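Local coordinates for protein CaaX farnesyltransferase alpha subunit Ram2 (Aspergillus fumigatus, PDB 4L9P) that forms the alpha subunit of a heterodimeric enzyme that probably transfers farnesyl groups, and in other pairings geranylgeranyl groups, to proteins ending in a CAAX motif, at residues V171-I183 with H202-F216. The protein carries 1 engineered substitution. Residues are numbered along the deposited sequence; the frame is centred on the assembly and turned at random.
Sequences VRHFKLWDHPREI and HRYMLRFGPRDENEF
R211 NH2 donates to D178 OD1 at 3.0 Å and also to the carbonyl L206 O of its own segment. R211 NH1 donates to D178 OD2 at 3.0 Å, so the guanidinium grips the carboxylate end-on, one nitrogen to each oxygen. Both nitrogens come from above the carboxylate plane, and the two flat groups are 61° apart. With chi2 at -179° the R211 side chain is stretched out and lies along one face of the W177 indole. R211 CG lies 3.6 Å from the centroid of the W177 five-membered ring, a CH-pi contact. The guanidinium is nearly parallel to the indole, 8° apart, and lies over W177 CB. V171 CG1 packs on the opposite face, off its centre. W177 NE1 donates to a water that in turn donates to P210 O. H202 NE2 donates to E182 OE1 at 2.9 Å, in the ring plane. E182 OE2 is held by R167 and Q147. L206 CD2 packs against E182 CB at 3.6 Å. I183 CD1 sits over the guanidinium faces of R203 and R207, both salt-bridged to E244. At the exposed end of the contact, K175 NZ forms a salt bridge with E213 OE1. Helix 197-208 and the loop after it pack on the turn between helices 161-174 and 180-192, a junction of the alpha-alpha superhelix typical of prenyltransferase alpha subunits.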
loop_
_atom_site.group_PDB
_atom_site.type_symbol
_atom_site.label_atom_id
_atom_site.label_comp_id
_atom_site.label_asym_id
_atom_site.label_seq_id
_atom_site.Cartn_x
_atom_site.Cartn_y
_atom_site.Cartn_z
ATOM N N VAL A 171 -20.951 -7.341 5.106
ATOM C CA VAL A 171 -22.109 -6.505 4.810
ATOM C C VAL A 171 -22.626 -6.724 3.398
ATOM O O VAL A 171 -23.860 -6.845 3.211
ATOM C CB VAL A 171 -21.760 -5.013 5.054
ATOM C CG1 VAL A 171 -22.857 -4.106 4.484
ATOM C CG2 VAL A 171 -21.545 -4.775 6.521
ATOM N N ARG A 172 -21.765 -6.796 2.413
ATOM C CA ARG A 172 -22.249 -7.024 1.062
ATOM C C ARG A 172 -22.838 -8.418 0.937
ATOM O O ARG A 172 -23.894 -8.602 0.297
ATOM C CB ARG A 172 -21.098 -6.835 0.083
ATOM C CG ARG A 172 -21.549 -6.959 -1.334
ATOM C CD ARG A 172 -20.392 -6.570 -2.287
ATOM N NE ARG A 172 -20.798 -6.687 -3.689
ATOM C CZ ARG A 172 -21.353 -5.678 -4.370
ATOM N NH1 ARG A 172 -21.653 -4.524 -3.727
ATOM N NH2 ARG A 172 -21.682 -5.857 -5.640
ATOM N N HIS A 173 -22.205 -9.413 1.546
ATOM C CA HIS A 173 -22.623 -10.804 1.368
ATOM C C HIS A 173 -23.987 -11.062 1.971
ATOM O O HIS A 173 -24.844 -11.704 1.316
ATOM C CB HIS A 173 -21.604 -11.718 2.011
ATOM C CG HIS A 173 -21.918 -13.164 1.838
ATOM N ND1 HIS A 173 -21.671 -13.822 0.651
ATOM C CD2 HIS A 173 -22.416 -14.093 2.710
ATOM C CE1 HIS A 173 -22.013 -15.097 0.792
ATOM N NE2 HIS A 173 -22.487 -15.288 2.026
ATOM N N PHE A 174 -24.216 -10.610 3.193
ATOM C CA PHE A 174 -25.510 -10.841 3.880
ATOM C C PHE A 174 -26.476 -9.658 3.743
ATOM O O PHE A 174 -27.554 -9.642 4.324
ATOM C CB PHE A 174 -25.246 -11.165 5.336
ATOM C CG PHE A 174 -24.663 -12.533 5.543
ATOM C CD1 PHE A 174 -25.335 -13.693 5.112
ATOM C CD2 PHE A 174 -23.468 -12.665 6.235
ATOM C CE1 PHE A 174 -24.779 -14.947 5.335
ATOM C CE2 PHE A 174 -22.894 -13.924 6.456
ATOM C CZ PHE A 174 -23.583 -15.102 6.022
ATOM N N LYS A 175 -26.083 -8.674 2.939
ATOM C CA LYS A 175 -26.937 -7.504 2.601
ATOM C C LYS A 175 -27.319 -6.737 3.893
ATOM O O LYS A 175 -28.494 -6.516 4.204
ATOM C CB LYS A 175 -28.214 -7.914 1.790
ATOM C CG LYS A 175 -27.805 -8.635 0.496
ATOM C CD LYS A 175 -29.044 -8.876 -0.440
ATOM C CE LYS A 175 -28.660 -9.707 -1.666
ATOM N NZ LYS A 175 -27.651 -9.001 -2.538
ATOM N N LEU A 176 -26.286 -6.311 4.605
ATOM C CA LEU A 176 -26.430 -5.732 5.947
ATOM C C LEU A 176 -26.381 -4.204 5.974
ATOM O O LEU A 176 -26.244 -3.615 7.038
ATOM C CB LEU A 176 -25.378 -6.305 6.899
ATOM C CG LEU A 176 -25.326 -7.823 6.962
ATOM C CD1 LEU A 176 -24.180 -8.177 7.923
ATOM C CD2 LEU A 176 -26.658 -8.355 7.464
ATOM N N TRP A 177 -26.491 -3.530 4.818
ATOM C CA TRP A 177 -26.299 -2.050 4.802
ATOM C C TRP A 177 -27.244 -1.383 5.775
ATOM O O TRP A 177 -26.832 -0.417 6.451
ATOM C CB TRP A 177 -26.489 -1.447 3.430
ATOM C CG TRP A 177 -25.532 -1.931 2.403
ATOM C CD1 TRP A 177 -24.310 -1.380 2.097
ATOM C CD2 TRP A 177 -25.718 -3.017 1.500
ATOM N NE1 TRP A 177 -23.711 -2.077 1.075
ATOM C CE2 TRP A 177 -24.547 -3.105 0.707
ATOM C CE3 TRP A 177 -26.740 -3.953 1.294
ATOM C CZ2 TRP A 177 -24.398 -4.028 -0.309
ATOM C CZ3 TRP A 177 -26.582 -4.879 0.274
ATOM C CH2 TRP A 177 -25.406 -4.915 -0.507
ATOM N N ASP A 178 -28.477 -1.903 5.898
ATOM C CA ASP A 178 -29.481 -1.277 6.793
ATOM C C ASP A 178 -29.666 -2.043 8.094
ATOM O O ASP A 178 -30.586 -1.761 8.902
ATOM C CB ASP A 178 -30.838 -1.153 6.093
ATOM C CG ASP A 178 -30.778 -0.170 4.904
ATOM O OD1 ASP A 178 -29.939 0.791 4.938
ATOM O OD2 ASP A 178 -31.484 -0.388 3.912
ATOM N N HIS A 179 -28.753 -2.996 8.338
ATOM C CA HIS A 179 -28.855 -3.788 9.608
ATOM C C HIS A 179 -28.452 -2.874 10.775
ATOM O O HIS A 179 -27.370 -2.270 10.747
ATOM C CB HIS A 179 -27.936 -4.992 9.476
ATOM C CG HIS A 179 -27.990 -5.956 10.619
ATOM N ND1 HIS A 179 -27.523 -5.690 11.906
ATOM C CD2 HIS A 179 -28.476 -7.227 10.635
ATOM C CE1 HIS A 179 -27.712 -6.776 12.652
ATOM N NE2 HIS A 179 -28.287 -7.710 11.895
ATOM N N PRO A 180 -29.220 -2.800 11.864
ATOM C CA PRO A 180 -28.968 -1.747 12.845
ATOM C C PRO A 180 -27.673 -1.981 13.602
ATOM O O PRO A 180 -27.097 -0.975 14.077
ATOM C CB PRO A 180 -30.153 -1.840 13.815
ATOM C CG PRO A 180 -30.867 -3.057 13.429
ATOM C CD PRO A 180 -30.552 -3.459 12.054
ATOM N N ARG A 181 -27.176 -3.219 13.688
ATOM C CA ARG A 181 -25.876 -3.392 14.411
ATOM C C ARG A 181 -24.716 -2.815 13.620
ATOM O O ARG A 181 -23.696 -2.483 14.206
ATOM C CB ARG A 181 -25.577 -4.839 14.741
ATOM C CG ARG A 181 -26.273 -5.288 16.033
ATOM C CD ARG A 181 -25.650 -4.614 17.282
ATOM N NE ARG A 181 -24.217 -4.956 17.339
ATOM C CZ ARG A 181 -23.705 -6.130 17.709
ATOM N NH1 ARG A 181 -24.489 -7.149 18.145
ATOM N NH2 ARG A 181 -22.418 -6.341 17.648
ATOM N N GLU A 182 -24.858 -2.696 12.296
ATOM C CA GLU A 182 -23.724 -2.133 11.538
ATOM C C GLU A 182 -23.584 -0.667 11.893
ATOM O O GLU A 182 -22.460 -0.218 12.229
ATOM C CB GLU A 182 -23.954 -2.322 10.033
ATOM C CG GLU A 182 -23.770 -3.791 9.578
ATOM C CD GLU A 182 -22.412 -4.364 9.964
ATOM O OE1 GLU A 182 -21.402 -3.664 9.699
ATOM O OE2 GLU A 182 -22.307 -5.456 10.549
ATOM N N ILE A 183 -24.647 0.108 11.831
ATOM C CA ILE A 183 -24.566 1.503 12.239
ATOM C C ILE A 183 -24.296 1.643 13.728
ATOM O O ILE A 183 -23.514 2.513 14.130
ATOM C CB ILE A 183 -25.773 2.299 11.735
ATOM C CG1 ILE A 183 -25.479 3.766 11.736
ATOM C CG2 ILE A 183 -27.088 1.952 12.496
ATOM C CD1 ILE A 183 -24.474 4.125 10.495
ATOM N N HIS A 202 -16.384 2.827 6.954
ATOM C CA HIS A 202 -17.458 1.799 6.938
ATOM C C HIS A 202 -18.796 2.505 6.950
ATOM O O HIS A 202 -19.747 2.045 6.273
ATOM C CB HIS A 202 -17.294 0.913 8.164
ATOM C CG HIS A 202 -18.130 -0.342 8.096
ATOM N ND1 HIS A 202 -17.781 -1.389 7.268
ATOM C CD2 HIS A 202 -19.249 -0.730 8.768
ATOM C CE1 HIS A 202 -18.661 -2.358 7.412
ATOM N NE2 HIS A 202 -19.571 -1.970 8.297
ATOM N N ARG A 203 -18.926 3.638 7.641
ATOM C CA ARG A 203 -20.211 4.395 7.646
ATOM C C ARG A 203 -20.569 4.805 6.213
ATOM O O ARG A 203 -21.735 4.714 5.812
ATOM C CB ARG A 203 -20.103 5.659 8.514
ATOM C CG ARG A 203 -21.513 6.285 8.735
ATOM C CD ARG A 203 -21.382 7.617 9.569
ATOM N NE ARG A 203 -22.744 8.070 9.785
ATOM C CZ ARG A 203 -23.481 7.813 10.858
ATOM N NH1 ARG A 203 -22.954 7.201 11.942
ATOM N NH2 ARG A 203 -24.766 8.175 10.842
ATOM N N TYR A 204 -19.568 5.274 5.467
ATOM C CA TYR A 204 -19.854 5.676 4.091
ATOM C C TYR A 204 -20.384 4.459 3.275
ATOM O O TYR A 204 -21.362 4.565 2.516
ATOM C CB TYR A 204 -18.593 6.256 3.414
ATOM C CG TYR A 204 -18.940 6.719 2.006
ATOM C CD1 TYR A 204 -18.892 5.837 0.897
ATOM C CD2 TYR A 204 -19.284 8.066 1.761
ATOM C CE1 TYR A 204 -19.230 6.265 -0.394
ATOM C CE2 TYR A 204 -19.600 8.511 0.471
ATOM C CZ TYR A 204 -19.604 7.588 -0.594
ATOM O OH TYR A 204 -19.952 8.008 -1.871
ATOM N N MET A 205 -19.775 3.303 3.435
ATOM C CA MET A 205 -20.278 2.136 2.736
ATOM C C MET A 205 -21.737 1.841 3.120
ATOM O O MET A 205 -22.601 1.580 2.242
ATOM C CB MET A 205 -19.444 0.954 3.100
ATOM C CG MET A 205 -19.837 -0.287 2.307
ATOM S SD MET A 205 -20.407 -1.583 3.368
ATOM C CE MET A 205 -20.033 -1.163 4.959
ATOM N N LEU A 206 -22.037 1.898 4.420
ATOM C CA LEU A 206 -23.408 1.538 4.859
ATOM C C LEU A 206 -24.386 2.512 4.265
ATOM O O LEU A 206 -25.498 2.105 3.888
ATOM C CB LEU A 206 -23.498 1.643 6.387
ATOM C CG LEU A 206 -22.666 0.622 7.164
ATOM C CD1 LEU A 206 -22.771 0.897 8.668
ATOM C CD2 LEU A 206 -23.068 -0.838 6.845
ATOM N N ARG A 207 -24.046 3.796 4.221
ATOM C CA ARG A 207 -25.030 4.812 3.828
ATOM C C ARG A 207 -25.071 5.119 2.334
ATOM O O ARG A 207 -26.164 5.389 1.791
ATOM C CB ARG A 207 -24.799 6.100 4.609
ATOM C CG ARG A 207 -25.030 5.948 6.140
ATOM C CD ARG A 207 -26.492 5.765 6.407
ATOM N NE ARG A 207 -26.849 6.050 7.787
ATOM C CZ ARG A 207 -27.574 5.216 8.534
ATOM N NH1 ARG A 207 -27.891 3.997 8.050
ATOM N NH2 ARG A 207 -27.914 5.578 9.767
ATOM N N PHE A 208 -23.905 5.078 1.689
ATOM C CA PHE A 208 -23.750 5.615 0.340
ATOM C C PHE A 208 -23.090 4.641 -0.568
ATOM O O PHE A 208 -22.992 4.922 -1.758
ATOM C CB PHE A 208 -23.010 6.977 0.381
ATOM C CG PHE A 208 -23.779 8.003 1.122
ATOM C CD1 PHE A 208 -24.931 8.506 0.556
ATOM C CD2 PHE A 208 -23.434 8.363 2.425
ATOM C CE1 PHE A 208 -25.708 9.412 1.240
ATOM C CE2 PHE A 208 -24.184 9.308 3.116
ATOM C CZ PHE A 208 -25.350 9.811 2.512
ATOM N N GLY A 209 -22.646 3.493 -0.063
ATOM C CA GLY A 209 -21.980 2.549 -0.957
ATOM C C GLY A 209 -22.906 1.838 -1.925
ATOM O O GLY A 209 -24.078 1.621 -1.620
ATOM N N PRO A 210 -22.420 1.478 -3.119
ATOM C CA PRO A 210 -23.323 0.814 -4.086
ATOM C C PRO A 210 -23.776 -0.558 -3.599
ATOM O O PRO A 210 -23.000 -1.300 -3.009
ATOM C CB PRO A 210 -22.464 0.681 -5.357
ATOM C CG PRO A 210 -21.154 1.361 -5.059
ATOM C CD PRO A 210 -21.095 1.822 -3.646
ATOM N N ARG A 211 -25.003 -0.919 -3.906
ATOM C CA ARG A 211 -25.557 -2.154 -3.401
ATOM C C ARG A 211 -26.037 -3.089 -4.508
ATOM O O ARG A 211 -26.527 -4.174 -4.203
ATOM C CB ARG A 211 -26.757 -1.838 -2.478
ATOM C CG ARG A 211 -26.468 -0.903 -1.291
ATOM C CD ARG A 211 -27.753 -0.721 -0.469
ATOM N NE ARG A 211 -27.584 0.268 0.611
ATOM C CZ ARG A 211 -28.495 0.452 1.565
ATOM N NH1 ARG A 211 -29.638 -0.288 1.547
ATOM N NH2 ARG A 211 -28.275 1.355 2.532
ATOM N N ASP A 212 -25.951 -2.683 -5.769
ATOM C CA ASP A 212 -26.555 -3.473 -6.830
ATOM C C ASP A 212 -25.804 -4.798 -6.976
ATOM O O ASP A 212 -24.621 -4.803 -7.335
ATOM C CB ASP A 212 -26.491 -2.657 -8.107
ATOM C CG ASP A 212 -27.217 -3.324 -9.273
ATOM O OD1 ASP A 212 -27.541 -4.531 -9.223
ATOM O OD2 ASP A 212 -27.467 -2.608 -10.254
ATOM N N GLU A 213 -26.487 -5.922 -6.755
ATOM C CA GLU A 213 -25.760 -7.189 -6.735
ATOM C C GLU A 213 -25.353 -7.629 -8.142
ATOM O O GLU A 213 -24.490 -8.491 -8.294
ATOM C CB GLU A 213 -26.563 -8.275 -6.009
ATOM C CG GLU A 213 -27.635 -8.880 -6.838
ATOM C CD GLU A 213 -28.449 -9.897 -6.069
ATOM O OE1 GLU A 213 -28.121 -10.197 -4.885
ATOM O OE2 GLU A 213 -29.429 -10.390 -6.670
ATOM N N ASN A 214 -25.925 -6.986 -9.156
ATOM C CA ASN A 214 -25.585 -7.256 -10.544
ATOM C C ASN A 214 -24.406 -6.451 -11.074
ATOM O O ASN A 214 -24.056 -6.554 -12.235
ATOM C CB ASN A 214 -26.800 -7.018 -11.428
ATOM C CG ASN A 214 -27.925 -7.976 -11.116
ATOM O OD1 ASN A 214 -27.697 -9.197 -10.951
ATOM N ND2 ASN A 214 -29.160 -7.445 -11.032
ATOM N N GLU A 215 -23.785 -5.642 -10.227
ATOM C CA GLU A 215 -22.593 -4.907 -10.632
ATOM C C GLU A 215 -21.411 -5.408 -9.776
ATOM O O GLU A 215 -21.613 -5.877 -8.670
ATOM C CB GLU A 215 -22.790 -3.428 -10.301
ATOM C CG GLU A 215 -23.981 -2.788 -10.993
ATOM C CD GLU A 215 -23.874 -2.696 -12.528
ATOM O OE1 GLU A 215 -24.908 -2.382 -13.177
ATOM O OE2 GLU A 215 -22.785 -2.947 -13.105
ATOM N N PHE A 216 -20.196 -5.285 -10.274
ATOM C CA PHE A 216 -19.021 -5.568 -9.459
ATOM C C PHE A 216 -18.974 -4.574 -8.303
ATOM O O PHE A 216 -19.422 -3.422 -8.411
ATOM C CB PHE A 216 -17.771 -5.360 -10.316
ATOM C CG PHE A 216 -17.640 -6.334 -11.440
ATOM C CD1 PHE A 216 -17.729 -7.692 -11.199
ATOM C CD2 PHE A 216 -17.419 -5.891 -12.742
ATOM C CE1 PHE A 216 -17.589 -8.639 -12.277
ATOM C CE2 PHE A 216 -17.302 -6.831 -13.818
ATOM C CZ PHE A 216 -17.378 -8.180 -13.568
HETATM O O HOH W 1 -22.704 -3.262 -6.222
HETATM O O HOH W 2 -21.507 -1.102 -0.699
HETATM O O HOH W 3 -27.574 2.439 5.793
#